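Local coordinates for sulfonate ABC transporter, periplasmic sulfonate-binding protein SsuA (Methylobacillus flagellatus, PDB 3UIF) that probably binds sulfonates or related sulfate esters in the periplasm and delivers them to an ABC transporter for uptake, at residues 26-39 / 220-232. Sequence-based numbering, arbitrary orientation.
Sequences SASLVVNGAFPEEL and AIVTAYLKSVHWV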
# COMPACT_ATOMS: atom_id res chain seq x y z
N SER A 26 -3.78 -0.25 7.38
CA SER A 26 -4.15 1.05 7.93
C SER A 26 -5.58 1.07 8.44
O SER A 26 -5.86 1.58 9.54
CB SER A 26 -3.97 2.12 6.86
OG SER A 26 -3.83 3.38 7.47
N ALA A 27 -6.48 0.50 7.64
CA ALA A 27 -7.91 0.51 7.93
C ALA A 27 -8.25 -0.23 9.22
O ALA A 27 -9.06 0.26 10.01
CB ALA A 27 -8.69 -0.06 6.75
N SER A 28 -7.64 -1.40 9.45
CA SER A 28 -7.99 -2.20 10.63
C SER A 28 -7.86 -1.36 11.92
O SER A 28 -8.75 -1.35 12.78
CB SER A 28 -7.13 -3.46 10.70
OG SER A 28 -5.78 -3.13 10.40
N LEU A 29 -6.75 -0.62 11.99
CA LEU A 29 -6.42 0.28 13.08
C LEU A 29 -7.45 1.40 13.22
O LEU A 29 -7.80 1.83 14.32
CB LEU A 29 -5.04 0.87 12.79
CG LEU A 29 -4.58 2.18 13.41
CD1 LEU A 29 -4.24 1.98 14.88
CD2 LEU A 29 -3.38 2.69 12.63
N VAL A 30 -7.95 1.85 12.08
CA VAL A 30 -8.84 3.00 12.07
C VAL A 30 -10.31 2.58 12.30
O VAL A 30 -11.08 3.28 12.98
CB VAL A 30 -8.59 3.83 10.79
CG1 VAL A 30 -9.21 3.19 9.57
CG2 VAL A 30 -9.09 5.23 10.95
N VAL A 31 -10.67 1.40 11.78
CA VAL A 31 -11.98 0.77 12.01
C VAL A 31 -12.11 0.29 13.45
O VAL A 31 -13.18 0.42 14.06
CB VAL A 31 -12.18 -0.44 11.06
CG1 VAL A 31 -13.36 -1.31 11.48
CG2 VAL A 31 -12.36 0.04 9.62
N ASN A 32 -11.01 -0.24 13.99
CA ASN A 32 -10.99 -0.82 15.35
C ASN A 32 -10.45 0.09 16.46
O ASN A 32 -10.47 -0.31 17.63
CB ASN A 32 -10.22 -2.14 15.38
CG ASN A 32 -10.89 -3.20 14.54
OD1 ASN A 32 -12.07 -3.49 14.73
ND2 ASN A 32 -10.14 -3.76 13.58
N GLY A 33 -9.98 1.28 16.11
CA GLY A 33 -9.45 2.23 17.09
C GLY A 33 -10.46 3.24 17.57
O GLY A 33 -11.67 3.00 17.53
N ALA A 34 -9.96 4.39 18.02
CA ALA A 34 -10.76 5.47 18.60
C ALA A 34 -11.32 6.42 17.54
O ALA A 34 -12.08 7.35 17.86
CB ALA A 34 -9.92 6.24 19.60
N PHE A 35 -10.94 6.18 16.28
CA PHE A 35 -11.34 6.98 15.12
C PHE A 35 -12.85 7.20 14.95
O PHE A 35 -13.27 8.35 14.82
CB PHE A 35 -10.71 6.36 13.86
CG PHE A 35 -11.00 7.08 12.56
CD1 PHE A 35 -10.10 8.01 12.06
CD2 PHE A 35 -12.12 6.75 11.78
CE1 PHE A 35 -10.33 8.63 10.83
CE2 PHE A 35 -12.35 7.37 10.56
CZ PHE A 35 -11.45 8.31 10.08
N PRO A 36 -13.67 6.11 14.93
CA PRO A 36 -15.12 6.36 14.76
C PRO A 36 -15.67 7.26 15.84
O PRO A 36 -16.30 8.27 15.53
CB PRO A 36 -15.74 4.96 14.87
CG PRO A 36 -14.66 4.04 14.44
CD PRO A 36 -13.37 4.66 14.93
N GLU A 37 -15.37 6.92 17.10
CA GLU A 37 -15.85 7.66 18.26
C GLU A 37 -15.44 9.13 18.27
O GLU A 37 -16.26 9.99 18.57
CB GLU A 37 -15.46 6.95 19.55
CG GLU A 37 -15.82 7.71 20.83
CD GLU A 37 -17.30 8.11 20.95
OE1 GLU A 37 -18.18 7.52 20.28
OE2 GLU A 37 -17.59 9.05 21.74
N GLU A 38 -14.19 9.42 17.94
CA GLU A 38 -13.68 10.80 17.90
C GLU A 38 -14.35 11.65 16.83
O GLU A 38 -14.57 12.87 17.02
CB GLU A 38 -12.17 10.81 17.69
CG GLU A 38 -11.37 10.42 18.93
CD GLU A 38 -9.88 10.51 18.70
OE1 GLU A 38 -9.44 10.47 17.52
OE2 GLU A 38 -9.13 10.63 19.71
N LEU A 39 -14.70 11.03 15.71
CA LEU A 39 -15.45 11.71 14.66
C LEU A 39 -16.89 11.95 15.06
O LEU A 39 -17.48 12.96 14.67
CB LEU A 39 -15.35 10.96 13.34
CG LEU A 39 -13.97 11.24 12.73
CD1 LEU A 39 -13.71 10.34 11.53
CD2 LEU A 39 -13.82 12.71 12.37
N ALA A 220 -11.41 17.00 9.68
CA ALA A 220 -11.71 16.28 10.89
C ALA A 220 -11.29 14.82 10.71
O ALA A 220 -10.67 14.23 11.60
CB ALA A 220 -13.19 16.41 11.22
N ILE A 221 -11.58 14.28 9.53
CA ILE A 221 -11.16 12.92 9.17
C ILE A 221 -9.65 12.72 9.18
O ILE A 221 -9.14 11.80 9.81
CB ILE A 221 -11.81 12.48 7.85
CG1 ILE A 221 -13.15 11.84 8.16
CG2 ILE A 221 -10.96 11.45 7.10
CD1 ILE A 221 -14.20 12.20 7.16
N VAL A 222 -8.94 13.61 8.49
CA VAL A 222 -7.47 13.56 8.46
C VAL A 222 -6.83 13.74 9.85
O VAL A 222 -5.96 12.95 10.24
CB VAL A 222 -6.88 14.57 7.45
CG1 VAL A 222 -5.37 14.42 7.41
CG2 VAL A 222 -7.48 14.36 6.06
N THR A 223 -7.27 14.76 10.59
CA THR A 223 -6.77 14.93 11.95
C THR A 223 -7.03 13.66 12.77
O THR A 223 -6.12 13.15 13.42
CB THR A 223 -7.40 16.15 12.63
OG1 THR A 223 -6.93 17.34 11.98
CG2 THR A 223 -7.03 16.19 14.08
N ALA A 224 -8.26 13.14 12.71
CA ALA A 224 -8.61 11.93 13.47
C ALA A 224 -7.78 10.73 13.04
O ALA A 224 -7.29 9.98 13.89
CB ALA A 224 -10.10 11.63 13.36
N TYR A 225 -7.60 10.55 11.74
CA TYR A 225 -6.75 9.52 11.19
C TYR A 225 -5.33 9.55 11.74
O TYR A 225 -4.83 8.55 12.24
CB TYR A 225 -6.68 9.67 9.68
CG TYR A 225 -5.82 8.61 9.01
CD1 TYR A 225 -6.30 7.32 8.82
CD2 TYR A 225 -4.54 8.92 8.55
CE1 TYR A 225 -5.53 6.36 8.20
CE2 TYR A 225 -3.75 7.97 7.93
CZ TYR A 225 -4.25 6.69 7.76
OH TYR A 225 -3.48 5.72 7.13
N LEU A 226 -4.67 10.70 11.62
CA LEU A 226 -3.31 10.85 12.12
C LEU A 226 -3.18 10.59 13.63
O LEU A 226 -2.15 10.08 14.09
CB LEU A 226 -2.74 12.22 11.74
CG LEU A 226 -2.56 12.40 10.23
CD1 LEU A 226 -2.05 13.80 9.91
CD2 LEU A 226 -1.64 11.34 9.64
N LYS A 227 -4.22 10.92 14.40
CA LYS A 227 -4.21 10.59 15.82
C LYS A 227 -4.00 9.09 16.03
O LYS A 227 -3.14 8.70 16.82
CB LYS A 227 -5.48 11.05 16.51
CG LYS A 227 -5.39 12.46 17.03
CD LYS A 227 -6.77 13.03 17.31
CE LYS A 227 -6.80 13.63 18.70
NZ LYS A 227 -8.02 14.47 18.88
N SER A 228 -4.75 8.28 15.29
CA SER A 228 -4.59 6.83 15.34
C SER A 228 -3.18 6.41 14.89
O SER A 228 -2.54 5.58 15.53
CB SER A 228 -5.64 6.14 14.47
OG SER A 228 -6.95 6.39 14.93
N VAL A 229 -2.73 6.99 13.78
CA VAL A 229 -1.44 6.68 13.20
C VAL A 229 -0.28 7.03 14.15
O VAL A 229 0.65 6.26 14.30
CB VAL A 229 -1.28 7.34 11.82
CG1 VAL A 229 0.12 7.15 11.27
CG2 VAL A 229 -2.29 6.74 10.85
N HIS A 230 -0.36 8.18 14.81
CA HIS A 230 0.63 8.55 15.81
C HIS A 230 0.71 7.52 16.91
O HIS A 230 1.81 7.23 17.44
CB HIS A 230 0.30 9.93 16.40
CG HIS A 230 1.20 10.35 17.55
ND1 HIS A 230 0.72 10.63 18.78
CD2 HIS A 230 2.58 10.52 17.62
CE1 HIS A 230 1.73 10.98 19.59
NE2 HIS A 230 2.87 10.90 18.88
N TRP A 231 -0.43 6.93 17.25
CA TRP A 231 -0.46 5.97 18.34
C TRP A 231 0.23 4.68 17.95
O TRP A 231 1.00 4.12 18.74
CB TRP A 231 -1.90 5.75 18.83
CG TRP A 231 -1.97 4.62 19.82
CD1 TRP A 231 -1.77 4.69 21.20
CD2 TRP A 231 -2.19 3.21 19.54
NE1 TRP A 231 -1.87 3.45 21.77
CE2 TRP A 231 -2.12 2.51 20.83
CE3 TRP A 231 -2.44 2.47 18.39
CZ2 TRP A 231 -2.30 1.14 20.94
CZ3 TRP A 231 -2.61 1.09 18.51
CH2 TRP A 231 -2.55 0.44 19.75
N VAL A 232 -0.03 4.19 16.74
CA VAL A 232 0.55 2.93 16.29
C VAL A 232 2.03 3.08 15.93
O VAL A 232 2.77 2.09 15.97
CB VAL A 232 -0.22 2.35 15.08
CG1 VAL A 232 0.19 3.05 13.79
CG2 VAL A 232 -0.00 0.85 14.97
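Phe35 fits as a knob into a hole of helix 220-232 formed by Ile221, Ala224, Tyr225 and Ser228. Its ring comes edge-on: CD1 lies 3.8 Å from Ala224 CB, and CE1 reaches the backbone, 3.5 Å from Ile221 O. With CG trans to the backbone N (chi1 -179°), the ring swings toward that helix, although its CB does not point there. Val30 CG2 and Leu39 CD1 cover opposite faces of the ring near its rim, so neighbours on its own segment clasp it. Replacing Phe35 by an alanine is likely to leave the hole on helix 220-232 unfilled and Val30 and Leu39 without the ring between them.

On one flank, Leu39 CD1 meets Ile221 CG1 at 3.7 Å, the two side chains crossing nearly at right angles. On the other, Leu29 forks, CD2 packing 3.8 Å from Val232 CG1 while CD1 approaches the edge of the Trp231 ring. Ser26 OG hydrogen-bonds to Tyr225 OH, whose ring also receives Val30 CG2 at its edge. The Glu38 carboxylate slants across the Lys227 chain, OE1 nearest CD, while Glu38 OE2 and Lys227 NZ stay 4.1 Å apart, beyond a salt bridge.

Farther out, Trp95 touches both Ser26 and Tyr225, and Trp48 of strand 44-51 and Ile73 of strand 71-75 touch Val30. Helix 26-32 crosses helix 220-232 at 107°. The contact thus joins two chain-distant parts of the periplasmic-binding-protein fold through a mainly apolar interface, with one buried hydroxyl pair and, at the margin, opposite charges that probably attract only weakly.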